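Local coordinates for response regulator (Helicobacter pylori, PDB 2PLN), which probably acts as an orphan transcriptional response regulator that binds promoter DNA, this chain being its N-terminal receiver domain, at residues Met19-Glu25 against Phe43-Glu49; Tyr63-Ser69 against Ser86-Ser92; Val77-Lys81 against Gln107-Asp111. One frame throughout, in Å; residues are numbered along the deposited sequence.

Interaction 1: Met19-Glu25 against Phe43-Glu49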
loop_
_atom_site.group_PDB
_atom_site.type_symbol
_atom_site.label_atom_id
_atom_site.label_comp_id
_atom_site.label_asym_id
_atom_site.label_seq_id
_atom_site.Cartn_x
_atom_site.Cartn_y
_atom_site.Cartn_z
HETATM N N MSE A 19 -7.039 8.618 16.630
HETATM C CA MSE A 19 -6.936 7.377 15.886
HETATM C C MSE A 19 -6.285 6.350 16.802
HETATM O O MSE A 19 -5.315 6.656 17.500
HETATM C CB MSE A 19 -6.031 7.560 14.659
HETATM C CG MSE A 19 -6.445 8.609 13.666
HETATM SE SE MSE A 19 -7.718 7.889 12.387
HETATM C CE MSE A 19 -7.392 9.090 10.896
ATOM N N ARG A 20 -6.844 5.146 16.810
ATOM C CA ARG A 20 -6.279 4.049 17.590
ATOM C C ARG A 20 -5.888 2.895 16.672
ATOM O O ARG A 20 -6.668 2.488 15.803
ATOM C CB ARG A 20 -7.242 3.554 18.664
ATOM C CG ARG A 20 -6.510 2.685 19.742
ATOM C CD ARG A 20 -7.414 1.818 20.648
ATOM N NE ARG A 20 -7.932 2.630 21.688
ATOM C CZ ARG A 20 -7.574 2.596 22.968
ATOM N NH1 ARG A 20 -6.755 1.683 23.482
ATOM N NH2 ARG A 20 -8.126 3.477 23.747
ATOM N N VAL A 21 -4.683 2.365 16.880
ATOM C CA VAL A 21 -4.155 1.270 16.030
ATOM C C VAL A 21 -3.953 -0.010 16.871
ATOM O O VAL A 21 -3.414 0.069 17.975
ATOM C CB VAL A 21 -2.791 1.683 15.431
ATOM C CG1 VAL A 21 -2.142 0.481 14.735
ATOM C CG2 VAL A 21 -2.952 2.924 14.488
ATOM N N LEU A 22 -4.403 -1.164 16.362
ATOM C CA LEU A 22 -4.100 -2.441 16.981
ATOM C C LEU A 22 -2.930 -3.128 16.257
ATOM O O LEU A 22 -2.941 -3.256 15.035
ATOM C CB LEU A 22 -5.321 -3.356 16.938
ATOM C CG LEU A 22 -5.139 -4.755 17.530
ATOM C CD1 LEU A 22 -4.770 -4.730 19.062
ATOM C CD2 LEU A 22 -6.380 -5.639 17.270
ATOM N N LEU A 23 -1.936 -3.576 17.016
ATOM C CA LEU A 23 -0.773 -4.233 16.408
ATOM C C LEU A 23 -0.756 -5.638 16.927
ATOM O O LEU A 23 -0.600 -5.840 18.134
ATOM C CB LEU A 23 0.550 -3.529 16.793
ATOM C CG LEU A 23 0.730 -2.058 16.399
ATOM C CD1 LEU A 23 1.934 -1.345 17.107
ATOM C CD2 LEU A 23 0.795 -1.876 14.863
ATOM N N ILE A 24 -0.958 -6.608 16.035
ATOM C CA ILE A 24 -0.811 -8.020 16.419
ATOM C C ILE A 24 0.578 -8.465 16.004
ATOM O O ILE A 24 0.859 -8.621 14.838
ATOM C CB ILE A 24 -1.931 -8.898 15.840
ATOM C CG1 ILE A 24 -3.307 -8.372 16.332
ATOM C CG2 ILE A 24 -1.684 -10.416 16.212
ATOM C CD1 ILE A 24 -4.521 -8.850 15.538
ATOM N N GLU A 25 1.445 -8.652 16.992
ATOM C CA GLU A 25 2.873 -8.803 16.754
ATOM C C GLU A 25 3.499 -9.576 17.929
ATOM O O GLU A 25 3.438 -9.141 19.098
ATOM C CB GLU A 25 3.513 -7.423 16.593
ATOM C CG GLU A 25 5.037 -7.436 16.432
ATOM C CD GLU A 25 5.522 -8.397 15.332
ATOM O OE1 GLU A 25 6.131 -9.437 15.691
ATOM O OE2 GLU A 25 5.291 -8.131 14.114
ATOM N N PHE A 43 -0.873 9.083 17.267
ATOM C CA PHE A 43 -1.702 7.859 17.318
ATOM C C PHE A 43 -1.613 7.111 18.641
ATOM O O PHE A 43 -0.538 7.024 19.240
ATOM C CB PHE A 43 -1.293 6.873 16.219
ATOM C CG PHE A 43 -1.543 7.362 14.834
ATOM C CD1 PHE A 43 -2.815 7.251 14.254
ATOM C CD2 PHE A 43 -0.520 7.888 14.087
ATOM C CE1 PHE A 43 -3.040 7.690 12.947
ATOM C CE2 PHE A 43 -0.743 8.343 12.768
ATOM C CZ PHE A 43 -2.005 8.241 12.203
HETATM N N MSE A 44 -2.730 6.529 19.066
HETATM C CA MSE A 44 -2.750 5.595 20.182
HETATM C C MSE A 44 -2.512 4.226 19.574
HETATM O O MSE A 44 -2.962 3.985 18.448
HETATM C CB MSE A 44 -4.121 5.549 20.844
HETATM C CG MSE A 44 -4.195 4.431 21.882
HETATM SE SE MSE A 44 -3.532 5.196 23.531
HETATM C CE MSE A 44 -5.089 6.393 23.427
ATOM N N ALA A 45 -1.813 3.331 20.279
ATOM C CA ALA A 45 -1.621 1.964 19.759
ATOM C C ALA A 45 -1.605 0.905 20.872
ATOM O O ALA A 45 -1.004 1.124 21.914
ATOM C CB ALA A 45 -0.334 1.880 18.945
ATOM N N ASP A 46 -2.277 -0.223 20.639
ATOM C CA ASP A 46 -2.208 -1.382 21.535
ATOM C C ASP A 46 -1.464 -2.487 20.850
ATOM O O ASP A 46 -1.805 -2.836 19.717
ATOM C CB ASP A 46 -3.604 -1.913 21.865
ATOM C CG ASP A 46 -4.446 -0.911 22.619
ATOM O OD1 ASP A 46 -3.874 -0.177 23.429
ATOM O OD2 ASP A 46 -5.679 -0.773 22.441
ATOM N N VAL A 47 -0.491 -3.072 21.551
ATOM C CA VAL A 47 0.232 -4.234 21.042
ATOM C C VAL A 47 -0.287 -5.486 21.733
ATOM O O VAL A 47 -0.454 -5.510 22.952
ATOM C CB VAL A 47 1.770 -4.143 21.256
ATOM C CG1 VAL A 47 2.471 -5.337 20.638
ATOM C CG2 VAL A 47 2.326 -2.863 20.633
ATOM N N THR A 48 -0.567 -6.513 20.941
ATOM C CA THR A 48 -0.838 -7.837 21.489
ATOM C C THR A 48 -0.059 -8.898 20.731
ATOM O O THR A 48 0.158 -8.783 19.537
ATOM C CB THR A 48 -2.367 -8.138 21.561
ATOM O OG1 THR A 48 -2.553 -9.451 22.107
ATOM C CG2 THR A 48 -3.016 -8.220 20.158
ATOM N N GLU A 49 0.385 -9.922 21.441
ATOM C CA GLU A 49 1.087 -11.044 20.832
ATOM C C GLU A 49 0.131 -12.142 20.366
ATOM O O GLU A 49 0.547 -13.153 19.752
ATOM C CB GLU A 49 2.049 -11.621 21.886
ATOM C CG GLU A 49 1.415 -11.772 23.278
ATOM C CD GLU A 49 1.083 -10.430 23.966
ATOM O OE1 GLU A 49 1.985 -9.582 24.127
ATOM O OE2 GLU A 49 -0.072 -10.203 24.360
HETATM O O HOH W 1 4.225 -8.480 21.840
#

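Interaction 2: Tyr63-Ser69 against Ser86-Ser92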
loop_
_atom_site.group_PDB
_atom_site.type_symbol
_atom_site.label_atom_id
_atom_site.label_comp_id
_atom_site.label_asym_id
_atom_site.label_seq_id
_atom_site.Cartn_x
_atom_site.Cartn_y
_atom_site.Cartn_z
ATOM N N TYR A 63 -11.036 0.447 17.036
ATOM C CA TYR A 63 -9.795 0.722 16.301
ATOM C C TYR A 63 -10.078 1.243 14.894
ATOM O O TYR A 63 -11.073 0.848 14.260
ATOM C CB TYR A 63 -8.969 -0.550 16.175
ATOM C CG TYR A 63 -8.485 -1.070 17.488
ATOM C CD1 TYR A 63 -7.373 -0.505 18.108
ATOM C CD2 TYR A 63 -9.145 -2.126 18.131
ATOM C CE1 TYR A 63 -6.901 -0.998 19.335
ATOM C CE2 TYR A 63 -8.688 -2.604 19.355
ATOM C CZ TYR A 63 -7.590 -2.028 19.944
ATOM O OH TYR A 63 -7.166 -2.533 21.121
ATOM N N ASP A 64 -9.167 2.068 14.386
ATOM C CA ASP A 64 -9.265 2.605 13.024
ATOM C C ASP A 64 -8.471 1.735 12.058
ATOM O O ASP A 64 -8.756 1.710 10.866
ATOM C CB ASP A 64 -8.731 4.036 13.026
ATOM C CG ASP A 64 -9.517 4.930 13.983
ATOM O OD1 ASP A 64 -10.637 5.350 13.609
ATOM O OD2 ASP A 64 -9.119 5.243 15.119
ATOM N N LEU A 65 -7.460 1.035 12.589
ATOM C CA LEU A 65 -6.528 0.229 11.763
ATOM C C LEU A 65 -5.946 -0.914 12.583
ATOM O O LEU A 65 -5.707 -0.760 13.795
ATOM C CB LEU A 65 -5.391 1.130 11.265
ATOM C CG LEU A 65 -4.415 0.495 10.250
ATOM C CD1 LEU A 65 -3.876 1.501 9.239
ATOM C CD2 LEU A 65 -3.244 -0.217 10.982
ATOM N N VAL A 66 -5.755 -2.070 11.951
ATOM C CA VAL A 66 -5.069 -3.212 12.593
ATOM C C VAL A 66 -3.973 -3.638 11.651
ATOM O O VAL A 66 -4.184 -3.712 10.428
ATOM C CB VAL A 66 -6.004 -4.448 12.907
ATOM C CG1 VAL A 66 -6.791 -4.943 11.664
ATOM C CG2 VAL A 66 -5.205 -5.606 13.565
HETATM N N MSE A 67 -2.797 -3.894 12.220
HETATM C CA MSE A 67 -1.739 -4.551 11.481
HETATM C C MSE A 67 -1.454 -5.900 12.110
HETATM O O MSE A 67 -1.236 -6.000 13.322
HETATM C CB MSE A 67 -0.458 -3.715 11.441
HETATM C CG MSE A 67 0.542 -4.323 10.460
HETATM SE SE MSE A 67 1.986 -3.152 9.963
HETATM C CE MSE A 67 2.641 -2.720 11.723
ATOM N N VAL A 68 -1.477 -6.945 11.298
ATOM C CA VAL A 68 -1.372 -8.305 11.827
ATOM C C VAL A 68 -0.222 -9.039 11.155
ATOM O O VAL A 68 -0.103 -9.029 9.928
ATOM C CB VAL A 68 -2.715 -9.086 11.697
ATOM C CG1 VAL A 68 -3.290 -9.067 10.252
ATOM C CG2 VAL A 68 -2.585 -10.526 12.191
ATOM N N SER A 69 0.636 -9.619 11.985
ATOM C CA SER A 69 1.657 -10.593 11.575
ATOM C C SER A 69 1.346 -11.819 12.368
ATOM O O SER A 69 1.458 -11.807 13.597
ATOM C CB SER A 69 3.060 -10.149 11.969
ATOM O OG SER A 69 3.283 -8.819 11.611
ATOM N N SER A 86 -15.145 -0.997 8.004
ATOM C CA SER A 86 -14.412 0.254 7.863
ATOM C C SER A 86 -13.013 0.249 8.497
ATOM O O SER A 86 -12.261 1.214 8.349
ATOM C CB SER A 86 -15.230 1.403 8.462
ATOM O OG SER A 86 -15.433 1.146 9.833
ATOM N N ILE A 87 -12.652 -0.811 9.206
ATOM C CA ILE A 87 -11.325 -0.858 9.782
ATOM C C ILE A 87 -10.313 -1.200 8.678
ATOM O O ILE A 87 -10.548 -2.088 7.871
ATOM C CB ILE A 87 -11.237 -1.842 10.979
ATOM C CG1 ILE A 87 -12.332 -1.522 12.028
ATOM C CG2 ILE A 87 -9.839 -1.781 11.571
ATOM C CD1 ILE A 87 -12.266 -2.334 13.320
ATOM N N VAL A 88 -9.220 -0.450 8.641
ATOM C CA VAL A 88 -8.156 -0.683 7.680
ATOM C C VAL A 88 -7.367 -1.880 8.204
ATOM O O VAL A 88 -7.040 -1.943 9.399
ATOM C CB VAL A 88 -7.253 0.564 7.566
ATOM C CG1 VAL A 88 -6.097 0.323 6.627
ATOM C CG2 VAL A 88 -8.076 1.788 7.096
ATOM N N VAL A 89 -7.048 -2.813 7.308
ATOM C CA VAL A 89 -6.319 -4.007 7.672
ATOM C C VAL A 89 -5.015 -4.116 6.874
ATOM O O VAL A 89 -5.026 -4.123 5.627
ATOM C CB VAL A 89 -7.183 -5.269 7.429
ATOM C CG1 VAL A 89 -6.379 -6.513 7.717
ATOM C CG2 VAL A 89 -8.507 -5.199 8.247
ATOM N N LEU A 90 -3.904 -4.200 7.594
ATOM C CA LEU A 90 -2.557 -4.342 6.984
ATOM C C LEU A 90 -2.006 -5.676 7.414
ATOM O O LEU A 90 -2.037 -6.016 8.604
ATOM C CB LEU A 90 -1.595 -3.234 7.447
ATOM C CG LEU A 90 -2.102 -1.778 7.493
ATOM C CD1 LEU A 90 -0.951 -0.802 7.779
ATOM C CD2 LEU A 90 -2.835 -1.385 6.156
ATOM N N VAL A 91 -1.545 -6.452 6.446
ATOM C CA VAL A 91 -0.954 -7.765 6.724
ATOM C C VAL A 91 0.533 -7.561 6.567
ATOM O O VAL A 91 0.989 -7.026 5.564
ATOM C CB VAL A 91 -1.442 -8.828 5.689
ATOM C CG1 VAL A 91 -0.646 -10.112 5.798
ATOM C CG2 VAL A 91 -2.936 -9.119 5.884
ATOM N N SER A 92 1.293 -7.996 7.564
ATOM C CA SER A 92 2.740 -7.930 7.515
ATOM C C SER A 92 3.296 -9.365 7.687
ATOM O O SER A 92 2.775 -10.152 8.498
ATOM C CB SER A 92 3.173 -6.925 8.596
ATOM O OG SER A 92 4.503 -7.104 8.993
HETATM O O HOH W 2 -10.654 2.984 9.633
#

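Interaction 3: Val77-Lys81 against Gln107-Asp111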
loop_
_atom_site.group_PDB
_atom_site.type_symbol
_atom_site.label_atom_id
_atom_site.label_comp_id
_atom_site.label_asym_id
_atom_site.label_seq_id
_atom_site.Cartn_x
_atom_site.Cartn_y
_atom_site.Cartn_z
ATOM N N VAL A 77 -8.206 -11.830 8.255
ATOM C CA VAL A 77 -8.456 -10.660 7.403
ATOM C C VAL A 77 -9.920 -10.700 6.944
ATOM O O VAL A 77 -10.649 -9.725 7.073
ATOM C CB VAL A 77 -7.473 -10.585 6.217
ATOM C CG1 VAL A 77 -7.917 -9.577 5.187
ATOM C CG2 VAL A 77 -6.054 -10.228 6.725
ATOM N N SER A 78 -10.324 -11.839 6.396
ATOM C CA SER A 78 -11.691 -11.995 5.935
ATOM C C SER A 78 -12.731 -11.825 7.067
ATOM O O SER A 78 -13.745 -11.192 6.862
ATOM C CB SER A 78 -11.863 -13.352 5.245
ATOM O OG SER A 78 -13.162 -13.417 4.705
ATOM N N ARG A 79 -12.469 -12.389 8.247
ATOM C CA ARG A 79 -13.424 -12.248 9.376
ATOM C C ARG A 79 -13.635 -10.795 9.770
ATOM O O ARG A 79 -14.782 -10.352 9.991
ATOM C CB ARG A 79 -12.982 -13.024 10.608
ATOM C CG ARG A 79 -13.132 -14.505 10.519
ATOM C CD ARG A 79 -13.048 -15.179 11.866
ATOM N NE ARG A 79 -11.794 -14.927 12.584
ATOM C CZ ARG A 79 -10.641 -15.546 12.317
ATOM N NH1 ARG A 79 -10.554 -16.452 11.336
ATOM N NH2 ARG A 79 -9.567 -15.254 13.018
ATOM N N ILE A 80 -12.541 -10.030 9.806
ATOM C CA ILE A 80 -12.578 -8.614 10.223
ATOM C C ILE A 80 -13.207 -7.737 9.158
ATOM O O ILE A 80 -13.971 -6.795 9.467
ATOM C CB ILE A 80 -11.121 -8.105 10.563
ATOM C CG1 ILE A 80 -10.581 -8.825 11.791
ATOM C CG2 ILE A 80 -11.102 -6.559 10.736
ATOM C CD1 ILE A 80 -11.452 -8.723 13.006
ATOM N N LYS A 81 -12.876 -8.017 7.907
ATOM C CA LYS A 81 -13.460 -7.292 6.766
ATOM C C LYS A 81 -14.975 -7.484 6.705
ATOM O O LYS A 81 -15.704 -6.605 6.215
ATOM C CB LYS A 81 -12.834 -7.736 5.437
ATOM C CG LYS A 81 -11.389 -7.236 5.160
ATOM C CD LYS A 81 -11.136 -5.816 5.631
ATOM C CE LYS A 81 -11.560 -4.706 4.674
ATOM N NZ LYS A 81 -10.596 -3.511 4.798
ATOM N N GLN A 107 -8.486 -11.218 -0.359
ATOM C CA GLN A 107 -9.259 -11.305 0.883
ATOM C C GLN A 107 -9.691 -9.945 1.446
ATOM O O GLN A 107 -10.481 -9.890 2.390
ATOM C CB GLN A 107 -8.430 -11.988 1.965
ATOM C CG GLN A 107 -8.075 -13.422 1.707
ATOM C CD GLN A 107 -9.178 -14.328 2.106
ATOM O OE1 GLN A 107 -10.114 -14.558 1.328
ATOM N NE2 GLN A 107 -9.099 -14.848 3.325
ATOM N N GLY A 108 -9.153 -8.859 0.894
ATOM C CA GLY A 108 -9.619 -7.517 1.216
ATOM C C GLY A 108 -8.629 -6.715 2.062
ATOM O O GLY A 108 -8.970 -5.657 2.579
ATOM N N ALA A 109 -7.415 -7.231 2.237
ATOM C CA ALA A 109 -6.384 -6.452 2.974
ATOM C C ALA A 109 -6.085 -5.142 2.248
ATOM O O ALA A 109 -6.110 -5.081 1.043
ATOM C CB ALA A 109 -5.096 -7.271 3.147
ATOM N N ASP A 110 -5.800 -4.093 3.009
ATOM C CA ASP A 110 -5.490 -2.796 2.444
ATOM C C ASP A 110 -4.013 -2.689 2.103
ATOM O O ASP A 110 -3.615 -1.832 1.298
ATOM C CB ASP A 110 -5.914 -1.709 3.431
ATOM C CG ASP A 110 -7.400 -1.678 3.621
ATOM O OD1 ASP A 110 -8.085 -1.269 2.657
ATOM O OD2 ASP A 110 -7.963 -2.081 4.652
ATOM N N ASP A 111 -3.191 -3.548 2.713
ATOM C CA ASP A 111 -1.808 -3.575 2.334
ATOM C C ASP A 111 -1.188 -4.903 2.721
ATOM O O ASP A 111 -1.744 -5.671 3.533
ATOM C CB ASP A 111 -1.069 -2.405 3.014
ATOM C CG ASP A 111 0.064 -1.832 2.157
ATOM O OD1 ASP A 111 0.645 -2.572 1.306
ATOM O OD2 ASP A 111 0.446 -0.650 2.304
#

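Interaction 1: Met19-Glu25 against Phe43-Glu49
Arg20 lies alongside Met44, and its tip turns across to Asp46. From CB, the chain leaves with CG anti to the backbone N (chi1 -164°), which carries it beside Met44. CG stands 3.6 Å from Met44 CG. CD comes within 3.6 Å of Asp46 OD2, and the chain then bends at chi3 (-81°). That bend lays NE and CZ over Met44 CG, which is 3.9 Å from the guanidinium plane. Arg20 NH1 ends the chain with a salt bridge to Asp46 OD2 at 2.9 Å, close to the guanidinium plane and on the syn lone pair. The two flat groups are turned 48° from each other. OD2 also takes bonds from Arg61 and Tyr63, so three donors hold it and probably favour the charged carboxylate.

Side chains alternate between the faces. Leu23 CD1 meets Val47 CG2 at 3.9 Å on the face with Val21 and Ala45. Met19 CB comes to the edge of the Phe43 ring, 3.3 Å from CD1. Between the two layers of side chains the backbones pair in parallel. Strands 20-24 and 44-48, with helix 28-40 between them, form the first beta-alpha-beta unit of the CheY-like receiver fold.

Interaction 2: Tyr63-Ser69 against Ser86-Ser92
Leu90, Ser92 and Ile87 lose the most surface here, and each meets the 63-69 segment differently. The side chain of Leu90 packs mainly on apolar groups, while its backbone N and O both pair with the other strand. Its CB touches Met67 CG at 3.9 Å, while CD1 reaches Leu65 CD2 at 4.0 Å. The Leu65 and Leu90 side chains cross at about a right angle. A chi1 of -44°, with CG anti to the carbonyl carbon, brings Leu90 CD1 onto Leu65. Leu65 also uses CD1 against Val88 CG1, at 3.6 Å.

Ser92 works at the far end. Its N bonds to Val68 O, and its OG makes a weak hydrogen bond with Ser69 OG at 3.4 Å. The same OG bonds to the hydroxyl of Tyr117, so it has two hydroxyl partners. Ser69 OG has a further weak bond to Glu25.

Ile87 comes just before strand 88-93. Its CG1 and CD1 both lie 3.5 Å from Tyr63 O, and CG2 packs on the Asp64 carbonyl. That carbonyl accepts Val88 N from a direction tilted 30° out of its plane. It also takes a water that donates to Ser86 O as well. Asp64 is only predicted to be phosphorylated and is unmodified here. It lies at the opposite end of strand 65-68 from the usual receiver acceptor, and its OD2 accepts the backbone N of Arg20.

Between the ends the parallel strands pair through Val66, Leu90 and Val68. Strand 20-24 flanks 65-68 on its other edge. Helix 120-130 packs on Leu65, Met67 and Leu90, while helix 73-83 covers Val68, Val89 and Val91.

Interaction 3: Val77-Lys81 against Gln107-Asp111
Lys81 and Asp110 make the ionic part of the contact. Lys81 NZ stands 3.0 Å from Asp110 OD2 in a salt bridge, the two side chains meeting at an angle. Lysine reaches there by a folded chain, bent at chi2, chi3 (-84°) and chi4. The fold draws its methylenes over the Gly108 carbonyl: CE lies 3.5 Å from Gly108 O and CD 3.7 Å. NZ also has a weak bond to Ile87 O. Asp110 OD2 in turn accepts Val89 N, so one carboxylate oxygen ties both the lysine and strand 88-93. These two donors would probably favour the charged form of Asp110.

The backbone turn sets up this meeting. Helix 98-106 ends in a Schellman motif, in which Gly108 takes a positive phi (109°) that suits glycine. Its backbone lies close against the Lys81 side chain. The turn leads the chain from this helix toward strand 111-114, the last strand of the receiver domain's parallel sheet, along the flank of helix 73-83.

The apolar part belongs to Val77. Its CG1 branch, anti to the backbone N (chi1 167°), points into the turn. It lies 3.8 Å from both Gln107 O and Ala109 N, and 4.2 Å from Ala109 CB.

The remaining contact pairs a polar end with a carbon. Gln107 NE2 comes 3.7 Å from Ser78 CB. The Gln107 chain bends at chi2, which brings the amide there, and its hydrogen bond goes to Leu74 O, one turn back along helix 73-83. Past the contact, Asp110 O accepts Arg130 of the second subunit. Asp111 OD1 forms a salt bridge with Arg126 of that subunit, while OD2 pairs with Arg126 and Arg130 of its own chain.

Overall arrangement
All three contacts lie in one receiver domain with a parallel sheet, its strands in the order 44-48, 20-24, 65-68, 88-93, 111-114. The centres of interactions 1 and 2 are about 9 Å apart, and their strands 20-24 and 65-68 are neighbours. Interaction 1 closes before the other two begin, whereas the segments of interactions 2 and 3 alternate along the chain. Interaction 3 is centred about 8 Å from interaction 2, joined to it by Val89-Asp110 and Val91-Asp111 backbone bonds. It lies about 17 Å from interaction 1, across the chain's centre. Interactions 1 and 2 build the sheet; interaction 3 packs helix 73-83 on the loop into outer strand 111-114, where Asp110 and Asp111 meet the second subunit.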